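PDB 4O7H: glutathione S-transferase from Rhodospirillum rubrum F11, which probably catalyses the attack of the glutathione thiol on electrophilic substrates, as glutathione transferases do. Local coordinates for residues Arg14-Arg17 and Val18-Glu22; Trp65-Cys68 and Glu69-Glu73; Pro109-Arg112 and Glu113-Lys117; Asp157-Tyr161 and Ala162-Ala166. All coordinates share one frame; numbering follows the deposited sequence.

Interaction 1: Arg14-Arg17 and Val18-Glu22; sequences RKVR and VALAE
V16 and L20 meet one turn apart on helix 11-22, the helix of the beta-alpha-beta unit (strands 3-6 and 28-31) of the thioredoxin-like domain. One methyl of each makes the touch, V16 CG1 lying 3.9 Å from L20 CD1 as the two side chains pass at a slant. With chi1 at 175°, V16 carries CG1 on the far side from its backbone N, and this is the branch turned along the helix to L20. L20 holds CG opposite its own carbonyl carbon (chi1 -78°), which folds the isobutyl group back over the preceding turn and sets its CG 3.3 Å from V16 O. That oxygen also accepts L20 N at 2.8 Å in a nearly straight bond (166° at the hydrogen), so one residue both binds and covers it. V18 repeats the scheme: its CG2 lies 3.4 Å from R14 O, the acceptor of V18 N. The charged ends lead elsewhere, R14 to G8 and S171, K15 to D99 and T165, R17 to E206 and Y27. The apolar groups are shared out, with V16 and L20 packing on helix 64-74 and V18 on helix 161-175. K15 O takes A19 N at 2.9 Å, with A19 CB 3.4 Å from the same oxygen. Near the end of the helix R17 O accepts A21 N at 3.2 Å.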
loop_
_atom_site.group_PDB
_atom_site.type_symbol
_atom_site.label_atom_id
_atom_site.label_comp_id
_atom_site.label_asym_id
_atom_site.label_seq_id
_atom_site.Cartn_x
_atom_site.Cartn_y
_atom_site.Cartn_z
ATOM N N ARG A 14 4.367 7.761 11.680
ATOM C CA ARG A 14 4.533 7.187 13.010
ATOM C C ARG A 14 5.295 5.896 12.927
ATOM O O ARG A 14 6.224 5.647 13.719
ATOM C CB ARG A 14 3.191 7.002 13.706
ATOM C CG ARG A 14 2.495 8.291 14.159
ATOM C CD ARG A 14 1.233 8.018 15.010
ATOM N NE ARG A 14 0.776 9.302 15.536
ATOM C CZ ARG A 14 0.332 9.524 16.766
ATOM N NH1 ARG A 14 0.128 8.539 17.612
ATOM N NH2 ARG A 14 0.091 10.778 17.138
ATOM N N LYS A 15 4.897 5.034 12.004
ATOM C CA LYS A 15 5.582 3.756 11.834
ATOM C C LYS A 15 7.070 3.895 11.590
ATOM O O LYS A 15 7.886 3.189 12.173
ATOM C CB LYS A 15 4.933 2.894 10.744
ATOM C CG LYS A 15 5.900 1.813 10.253
ATOM C CD LYS A 15 5.222 0.722 9.539
ATOM C CE LYS A 15 4.589 1.179 8.291
ATOM N NZ LYS A 15 4.021 -0.037 7.659
ATOM N N VAL A 16 7.468 4.815 10.712
ATOM C CA VAL A 16 8.874 5.006 10.439
ATOM C C VAL A 16 9.635 5.527 11.677
ATOM O O VAL A 16 10.730 5.068 11.974
ATOM C CB VAL A 16 9.073 5.892 9.198
ATOM C CG1 VAL A 16 10.550 6.187 8.976
ATOM C CG2 VAL A 16 8.561 5.200 7.917
ATOM N N ARG A 17 9.024 6.422 12.440
ATOM C CA ARG A 17 9.628 6.896 13.637
ATOM C C ARG A 17 9.896 5.729 14.614
ATOM O O ARG A 17 10.968 5.642 15.212
ATOM C CB ARG A 17 8.769 7.933 14.377
ATOM C CG ARG A 17 8.594 9.235 13.629
ATOM C CD ARG A 17 7.895 10.233 14.513
ATOM N NE ARG A 17 8.841 10.787 15.494
ATOM C CZ ARG A 17 8.482 11.716 16.389
ATOM N NH1 ARG A 17 7.226 12.128 16.448
ATOM N NH2 ARG A 17 9.398 12.268 17.184
ATOM N N VAL A 18 8.899 4.889 14.814
ATOM C CA VAL A 18 9.065 3.705 15.676
ATOM C C VAL A 18 10.153 2.789 15.135
ATOM O O VAL A 18 11.027 2.295 15.906
ATOM C CB VAL A 18 7.734 2.989 15.916
ATOM C CG1 VAL A 18 7.966 1.679 16.705
ATOM C CG2 VAL A 18 6.715 3.910 16.587
ATOM N N ALA A 19 10.161 2.564 13.822
ATOM C CA ALA A 19 11.170 1.695 13.189
ATOM C C ALA A 19 12.601 2.233 13.374
ATOM O O ALA A 19 13.518 1.497 13.699
ATOM C CB ALA A 19 10.845 1.524 11.711
ATOM N N LEU A 20 12.798 3.534 13.155
ATOM C CA LEU A 20 14.088 4.138 13.298
ATOM C C LEU A 20 14.611 3.905 14.740
ATOM O O LEU A 20 15.781 3.545 14.952
ATOM C CB LEU A 20 13.960 5.636 13.007
ATOM C CG LEU A 20 13.870 5.979 11.508
ATOM C CD1 LEU A 20 13.401 7.427 11.375
ATOM C CD2 LEU A 20 15.186 5.750 10.779
ATOM N N ALA A 21 13.736 4.116 15.716
ATOM C CA ALA A 21 14.090 3.933 17.134
ATOM C C ALA A 21 14.394 2.449 17.452
ATOM O O ALA A 21 15.336 2.138 18.184
ATOM C CB ALA A 21 13.021 4.481 18.045
ATOM N N GLU A 22 13.587 1.535 16.925
ATOM C CA GLU A 22 13.815 0.101 17.121
ATOM C C GLU A 22 15.170 -0.294 16.554
ATOM O O GLU A 22 15.875 -1.128 17.150
ATOM C CB GLU A 22 12.729 -0.714 16.444
ATOM C CG GLU A 22 11.404 -0.724 17.207
ATOM C CD GLU A 22 11.437 -1.457 18.522
ATOM O OE1 GLU A 22 12.143 -2.497 18.594
ATOM O OE2 GLU A 22 10.759 -1.007 19.480
#

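Interaction 2: Trp65-Cys68 and Glu69-Glu73; sequences WAIC and EYLEE
Helix 64-74, which packs on helix 11-22 in the thioredoxin-like domain and also reaches the second subunit, is lined on its inner side by I67 and L71, one turn apart. The two side chains run alongside each other, pointing the same way, with I67 CG2 4.1 Å from L71 CD1. The gamma-methyl of I67 does the touching, because chi1 of -66° puts CG1 beside the backbone N and leaves CG2 beside the carbonyl carbon. L71 CG also rests 3.3 Å from I67 O, the oxygen that accepts L71 N at 2.8 Å. An alanine in place of L71 would lose CG and both methyls and would probably leave I67 CG2 and the neighbouring L20 and L53 facing a gap. Y70 leads its ring off along the helix toward L53 and L59, CG opposite the backbone N (chi1 167°); I67 O lies at the ring edge, near its plane, and Y70 OH bonds E55. Y70 CB is 3.2 Å from A66 O, which takes Y70 N at 2.9 Å. E69 is bent at chi2, and its carboxylate pairs with R92 of the same chain, whereas that of E72 pairs with K23 and meets L80 N. Toward the dimer partner, the W65 ring stacks on W65 of the second subunit and E73 forms salt bridges with R88 and R92 of that subunit. On the E69 side, CG lies 3.3 Å from W65 O, and that oxygen receives E69 N at 2.9 Å.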
loop_
_atom_site.group_PDB
_atom_site.type_symbol
_atom_site.label_atom_id
_atom_site.label_comp_id
_atom_site.label_asym_id
_atom_site.label_seq_id
_atom_site.Cartn_x
_atom_site.Cartn_y
_atom_site.Cartn_z
ATOM N N TRP A 65 6.491 2.285 2.972
ATOM C CA TRP A 65 6.926 0.950 2.713
ATOM C C TRP A 65 8.326 0.975 2.132
ATOM O O TRP A 65 9.215 0.208 2.540
ATOM C CB TRP A 65 5.983 0.194 1.781
ATOM C CG TRP A 65 4.674 -0.195 2.343
ATOM C CD1 TRP A 65 4.160 0.060 3.589
ATOM C CD2 TRP A 65 3.612 -0.894 1.615
ATOM N NE1 TRP A 65 2.849 -0.458 3.682
ATOM C CE2 TRP A 65 2.500 -1.015 2.492
ATOM C CE3 TRP A 65 3.493 -1.386 0.288
ATOM C CZ2 TRP A 65 1.319 -1.674 2.112
ATOM C CZ3 TRP A 65 2.380 -2.020 -0.062
ATOM C CH2 TRP A 65 1.276 -2.152 0.821
ATOM N N ALA A 66 8.563 1.862 1.143
ATOM C CA ALA A 66 9.896 1.979 0.593
ATOM C C ALA A 66 10.938 2.275 1.663
ATOM O O ALA A 66 12.030 1.705 1.674
ATOM C CB ALA A 66 9.950 3.083 -0.440
ATOM N N ILE A 67 10.601 3.173 2.592
ATOM C CA ILE A 67 11.519 3.486 3.705
ATOM C C ILE A 67 11.757 2.262 4.585
ATOM O O ILE A 67 12.892 1.949 4.914
ATOM C CB ILE A 67 11.028 4.681 4.559
ATOM C CG1 ILE A 67 11.063 5.975 3.725
ATOM C CG2 ILE A 67 11.864 4.795 5.805
ATOM C CD1 ILE A 67 10.250 7.093 4.359
ATOM N N CYS A 68 10.700 1.551 4.948
ATOM C CA CYS A 68 10.837 0.353 5.785
ATOM C C CYS A 68 11.676 -0.724 5.135
ATOM O O CYS A 68 12.565 -1.322 5.789
ATOM C CB CYS A 68 9.472 -0.150 6.198
ATOM S SG CYS A 68 8.662 0.929 7.423
ATOM N N GLU A 69 11.489 -0.939 3.841
ATOM C CA GLU A 69 12.276 -1.966 3.162
ATOM C C GLU A 69 13.725 -1.495 3.028
ATOM O O GLU A 69 14.650 -2.291 3.216
ATOM C CB GLU A 69 11.696 -2.273 1.802
ATOM C CG GLU A 69 10.308 -2.874 1.838
ATOM C CD GLU A 69 10.299 -4.293 2.365
ATOM O OE1 GLU A 69 11.323 -4.992 2.289
ATOM O OE2 GLU A 69 9.233 -4.668 2.859
ATOM N N TYR A 70 13.927 -0.202 2.770
ATOM C CA TYR A 70 15.258 0.389 2.702
ATOM C C TYR A 70 15.938 0.222 4.052
ATOM O O TYR A 70 17.128 -0.169 4.115
ATOM C CB TYR A 70 15.141 1.871 2.368
ATOM C CG TYR A 70 16.419 2.645 2.565
ATOM C CD1 TYR A 70 17.392 2.692 1.569
ATOM C CD2 TYR A 70 16.642 3.337 3.747
ATOM C CE1 TYR A 70 18.587 3.434 1.752
ATOM C CE2 TYR A 70 17.839 4.063 3.924
ATOM C CZ TYR A 70 18.787 4.086 2.953
ATOM O OH TYR A 70 19.992 4.806 3.149
ATOM N N LEU A 71 15.251 0.513 5.143
ATOM C CA LEU A 71 15.892 0.375 6.481
ATOM C C LEU A 71 16.354 -1.059 6.738
ATOM O O LEU A 71 17.435 -1.272 7.320
ATOM C CB LEU A 71 15.019 0.878 7.620
ATOM C CG LEU A 71 14.677 2.356 7.628
ATOM C CD1 LEU A 71 13.683 2.620 8.744
ATOM C CD2 LEU A 71 15.950 3.232 7.727
ATOM N N GLU A 72 15.570 -2.042 6.298
ATOM C CA GLU A 72 15.931 -3.429 6.551
ATOM C C GLU A 72 17.123 -3.826 5.669
ATOM O O GLU A 72 17.942 -4.676 6.060
ATOM C CB GLU A 72 14.709 -4.341 6.338
ATOM C CG GLU A 72 14.911 -5.798 6.740
ATOM C CD GLU A 72 14.723 -6.086 8.216
ATOM O OE1 GLU A 72 14.528 -5.158 9.042
ATOM O OE2 GLU A 72 14.757 -7.330 8.536
ATOM N N GLU A 73 17.253 -3.219 4.508
ATOM C CA GLU A 73 18.362 -3.510 3.577
ATOM C C GLU A 73 19.657 -2.892 4.070
ATOM O O GLU A 73 20.741 -3.524 3.993
ATOM C CB GLU A 73 18.041 -2.999 2.167
ATOM C CG GLU A 73 16.997 -3.843 1.456
ATOM C CD GLU A 73 16.480 -3.231 0.169
ATOM O OE1 GLU A 73 17.098 -2.286 -0.358
ATOM O OE2 GLU A 73 15.464 -3.775 -0.315
#

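Interaction 3: Pro109-Arg112 and Glu113-Lys117; sequences PLVR and EKLLK
R112 and E113, neighbours on helix 85-119 of the all-helical domain, form a salt bridge in which one carboxylate oxygen serves two guanidinium nitrogens. R112 NE donates to E113 OE2 at 2.6 Å, and R112 NH2 adds a weak bond to the same atom at 3.0 Å. OE2 lies in the guanidinium plane, at its edge, but is met on its anti side, and the two flat groups stand 64° apart rather than coplanar. Both chains turn to reach this: R112 bends at chi3 (54°) and E113 at chi2 (-55°), and they lie alongside each other. R112 NH2 has a second partner in Q129; K117 NZ appears to extend the pair through E113 OE1, though the place of that oxygen is doubtful. A leucine replacing R112 would probably leave E113 OE2 without its guanidinium mate and Q129 without the NH2 donor. Beneath the charges the backbone widens into a pi-type turn: V111 O accepts both L116 N at 2.8 Å and L115 N at 2.9 Å, the latter from above the carbonyl plane. R112 O correspondingly takes K117 N at 3.0 Å. Apolar contact is loose, V111 CG2 standing 4.3 Å from L115 CD1, while L115 continues onto L9, Y175 and I211. The charges of R112 and E113 thus probably offset one another locally, and the doubled acceptor V111 O keeps the amides supplied where the turn widens.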
loop_
_atom_site.group_PDB
_atom_site.type_symbol
_atom_site.label_atom_id
_atom_site.label_comp_id
_atom_site.label_asym_id
_atom_site.label_seq_id
_atom_site.Cartn_x
_atom_site.Cartn_y
_atom_site.Cartn_z
ATOM N N PRO A 109 -11.330 7.337 7.986
ATOM C CA PRO A 109 -12.471 8.143 8.433
ATOM C C PRO A 109 -12.273 8.796 9.809
ATOM O O PRO A 109 -12.601 9.958 9.999
ATOM C CB PRO A 109 -13.599 7.157 8.462
ATOM C CG PRO A 109 -12.992 5.795 8.516
ATOM C CD PRO A 109 -11.734 5.960 7.712
ATOM N N LEU A 110 -11.703 8.094 10.771
ATOM C CA LEU A 110 -11.643 8.696 12.124
ATOM C C LEU A 110 -10.620 9.806 12.202
ATOM O O LEU A 110 -10.828 10.822 12.836
ATOM C CB LEU A 110 -11.430 7.626 13.173
ATOM C CG LEU A 110 -12.601 6.658 13.372
ATOM C CD1 LEU A 110 -12.282 5.491 14.270
ATOM C CD2 LEU A 110 -13.859 7.350 13.945
ATOM N N VAL A 111 -9.453 9.599 11.606
ATOM C CA VAL A 111 -8.442 10.630 11.624
ATOM C C VAL A 111 -8.903 11.894 10.870
ATOM O O VAL A 111 -8.708 13.013 11.341
ATOM C CB VAL A 111 -7.071 10.135 11.075
ATOM C CG1 VAL A 111 -6.095 11.269 10.886
ATOM C CG2 VAL A 111 -6.527 9.105 12.007
ATOM N N ARG A 112 -9.534 11.686 9.722
ATOM C CA ARG A 112 -9.934 12.807 8.896
ATOM C C ARG A 112 -10.986 13.607 9.697
ATOM O O ARG A 112 -10.851 14.815 9.875
ATOM C CB ARG A 112 -10.523 12.351 7.555
ATOM C CG ARG A 112 -10.849 13.522 6.625
ATOM C CD ARG A 112 -11.584 13.059 5.374
ATOM N NE ARG A 112 -12.757 12.280 5.703
ATOM C CZ ARG A 112 -12.926 10.999 5.423
ATOM N NH1 ARG A 112 -11.969 10.305 4.780
ATOM N NH2 ARG A 112 -14.047 10.403 5.819
ATOM N N GLU A 113 -12.002 12.895 10.156
ATOM C CA GLU A 113 -13.186 13.534 10.725
ATOM C C GLU A 113 -12.939 14.113 12.102
ATOM O O GLU A 113 -13.444 15.203 12.428
ATOM C CB GLU A 113 -14.362 12.567 10.753
ATOM C CG GLU A 113 -14.787 12.042 9.381
ATOM C CD GLU A 113 -15.101 13.148 8.395
ATOM O OE1 GLU A 113 -15.683 14.188 8.810
ATOM O OE2 GLU A 113 -14.770 12.996 7.202
ATOM N N LYS A 114 -12.152 13.430 12.916
ATOM C CA LYS A 114 -11.956 13.871 14.300
ATOM C C LYS A 114 -10.672 14.596 14.596
ATOM O O LYS A 114 -10.581 15.321 15.599
ATOM C CB LYS A 114 -12.091 12.678 15.233
ATOM C CG LYS A 114 -13.498 12.127 15.146
ATOM C CD LYS A 114 -13.754 11.076 16.170
ATOM C CE LYS A 114 -13.816 11.673 17.554
ATOM N NZ LYS A 114 -14.304 10.628 18.489
ATOM N N LEU A 115 -9.648 14.405 13.759
ATOM C CA LEU A 115 -8.393 15.004 14.024
ATOM C C LEU A 115 -8.041 16.051 12.982
ATOM O O LEU A 115 -7.806 17.219 13.336
ATOM C CB LEU A 115 -7.306 13.936 14.125
ATOM C CG LEU A 115 -7.565 12.904 15.207
ATOM C CD1 LEU A 115 -6.418 11.907 15.277
ATOM C CD2 LEU A 115 -7.778 13.585 16.565
ATOM N N LEU A 116 -7.976 15.662 11.713
ATOM C CA LEU A 116 -7.544 16.589 10.686
ATOM C C LEU A 116 -8.514 17.769 10.596
ATOM O O LEU A 116 -8.079 18.897 10.498
ATOM C CB LEU A 116 -7.406 15.915 9.304
ATOM C CG LEU A 116 -6.931 16.925 8.237
ATOM C CD1 LEU A 116 -5.558 17.505 8.558
ATOM C CD2 LEU A 116 -6.948 16.315 6.843
ATOM N N LYS A 117 -9.810 17.501 10.675
ATOM C CA LYS A 117 -10.766 18.594 10.477
ATOM C C LYS A 117 -10.631 19.648 11.530
ATOM O O LYS A 117 -10.854 20.831 11.253
ATOM C CB LYS A 117 -12.190 18.095 10.419
ATOM C CG LYS A 117 -12.542 17.600 9.032
ATOM C CD LYS A 117 -14.030 17.654 8.758
ATOM C CE LYS A 117 -14.439 16.445 7.949
ATOM N NZ LYS A 117 -15.805 16.503 7.366
#

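Interaction 4: Asp157-Tyr161 and Ala162-Ala166; sequences DMLTY and ADITA
T160 and D163 are turned toward each other by their first torsions: chi1 of 63° sets T160 OG1 between its backbone N and carbonyl carbon, and chi1 of -56° swings the D163 carboxylate back over the start of helix 161-175. T160 OG1 thereby accepts A162 N at 3.1 Å, a capping bond. In return T160 N donates to D163 OD2 at 3.0 Å, meeting the anti side of that oxygen 17° out of the carboxylate plane. A water ties the two side chains together, accepting a hydrogen bond from T160 OG1 and donating to D163 OD2 at 2.6 Å and to M158 O. The other oxygen, D163 OD1, is held by L154 N and W190 NE1, so the carboxylate is fixed at both ends. T165 doubles the grip on Y161 O, its OG1 donating at 2.7 Å and its N at 2.9 Å from opposite faces of the carbonyl plane; T165 OG1 in turn bonds K15. Just before the cap, L159 CD2 lies 4.1 Å from I164 CG1, the two side chains crossing at about a right angle, and L159 CG packs beside D163. The Thr-x-x-Asp pairing is an N-terminal capping box, and the L159-I164 contact that spans it is a hydrophobic staple; the two together at the head of this buried helix are a familiar feature of the C-terminal domain of glutathione transferases.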
loop_
_atom_site.group_PDB
_atom_site.type_symbol
_atom_site.label_atom_id
_atom_site.label_comp_id
_atom_site.label_asym_id
_atom_site.label_seq_id
_atom_site.Cartn_x
_atom_site.Cartn_y
_atom_site.Cartn_z
ATOM N N ASP A 157 7.283 -14.981 16.267
ATOM C CA ASP A 157 8.101 -15.055 17.464
ATOM C C ASP A 157 8.834 -13.771 17.851
ATOM O O ASP A 157 9.323 -13.637 18.972
ATOM C CB ASP A 157 9.140 -16.181 17.291
ATOM N N MET A 158 8.856 -12.789 16.960
ATOM C CA MET A 158 9.611 -11.570 17.223
ATOM C C MET A 158 8.751 -10.379 16.821
ATOM O O MET A 158 7.891 -10.537 15.991
ATOM C CB MET A 158 10.897 -11.545 16.416
ATOM C CG MET A 158 10.751 -11.834 14.956
ATOM S SD MET A 158 12.325 -11.825 14.054
ATOM C CE MET A 158 12.449 -10.082 13.707
ATOM N N LEU A 159 8.997 -9.245 17.453
ATOM C CA LEU A 159 8.340 -8.018 17.079
ATOM C C LEU A 159 8.792 -7.646 15.649
ATOM O O LEU A 159 9.982 -7.731 15.305
ATOM C CB LEU A 159 8.653 -6.912 18.078
ATOM C CG LEU A 159 7.938 -5.601 17.751
ATOM C CD1 LEU A 159 7.304 -4.942 18.973
ATOM C CD2 LEU A 159 8.863 -4.693 17.012
ATOM N N THR A 160 7.823 -7.201 14.816
ATOM C CA THR A 160 8.108 -6.883 13.412
ATOM C C THR A 160 7.340 -5.644 13.003
ATOM O O THR A 160 6.593 -5.048 13.797
ATOM C CB THR A 160 7.686 -8.002 12.463
ATOM O OG1 THR A 160 6.262 -8.181 12.525
ATOM C CG2 THR A 160 8.412 -9.272 12.826
ATOM N N TYR A 161 7.520 -5.290 11.738
ATOM C CA TYR A 161 6.769 -4.187 11.147
ATOM C C TYR A 161 5.259 -4.457 11.304
ATOM O O TYR A 161 4.449 -3.546 11.273
ATOM C CB TYR A 161 7.101 -4.032 9.674
ATOM C CG TYR A 161 8.406 -3.340 9.425
ATOM C CD1 TYR A 161 8.634 -2.081 9.947
ATOM C CD2 TYR A 161 9.382 -3.895 8.653
ATOM C CE1 TYR A 161 9.802 -1.432 9.691
ATOM C CE2 TYR A 161 10.549 -3.228 8.391
ATOM C CZ TYR A 161 10.768 -2.018 8.956
ATOM O OH TYR A 161 11.946 -1.378 8.692
ATOM N N ALA A 162 4.826 -5.701 11.441
ATOM C CA ALA A 162 3.397 -5.924 11.652
ATOM C C ALA A 162 2.888 -5.300 12.906
ATOM O O ALA A 162 1.821 -4.615 12.924
ATOM C CB ALA A 162 3.102 -7.421 11.660
ATOM N N ASP A 163 3.577 -5.553 14.015
ATOM C CA ASP A 163 3.187 -4.950 15.291
ATOM C C ASP A 163 3.296 -3.425 15.235
ATOM O O ASP A 163 2.409 -2.694 15.707
ATOM C CB ASP A 163 4.112 -5.435 16.405
ATOM C CG ASP A 163 4.148 -6.931 16.521
ATOM O OD1 ASP A 163 3.280 -7.490 17.248
ATOM O OD2 ASP A 163 5.054 -7.542 15.876
ATOM N N ILE A 164 4.362 -2.942 14.589
ATOM C CA ILE A 164 4.573 -1.494 14.547
ATOM C C ILE A 164 3.438 -0.813 13.770
ATOM O O ILE A 164 2.851 0.174 14.213
ATOM C CB ILE A 164 5.903 -1.160 13.944
ATOM C CG1 ILE A 164 7.046 -1.656 14.866
ATOM C CG2 ILE A 164 6.060 0.341 13.810
ATOM C CD1 ILE A 164 8.374 -1.589 14.181
ATOM N N THR A 165 3.104 -1.373 12.617
ATOM C CA THR A 165 2.069 -0.809 11.749
ATOM C C THR A 165 0.704 -0.796 12.481
ATOM O O THR A 165 0.051 0.239 12.568
ATOM C CB THR A 165 1.987 -1.586 10.417
ATOM O OG1 THR A 165 3.293 -1.607 9.789
ATOM C CG2 THR A 165 0.960 -0.925 9.487
ATOM N N ALA A 166 0.314 -1.948 13.023
ATOM C CA ALA A 166 -0.961 -2.066 13.709
ATOM C C ALA A 166 -1.040 -1.083 14.920
ATOM O O ALA A 166 -2.060 -0.366 15.103
ATOM C CB ALA A 166 -1.185 -3.502 14.193
HETATM O O HOH W 1 5.483 -9.797 14.677
#

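In the fold
Along the chain the four contacts follow in series. Interactions 1 and 2, with centres about 11 Å apart, belong to the thioredoxin-like domain, where helices 11-22 and 64-74 pack through V16 CG1 and I67 CG2, 3.7 Å apart. Interaction 4, at the head of helix 161-175 in the helical domain, lies about 11 Å centre to centre from interaction 1 and joins both: K15 NZ probably bonds T165 OG1, and Y161 OH probably bonds C68 O. These three thus form a continuous interdomain junction, with interaction 2 also reaching the dimer partner. Interaction 3 stands apart toward the end of helix 85-119, touching none of them. Its centre is about 23 Å from that of interaction 1, across the chain's centre.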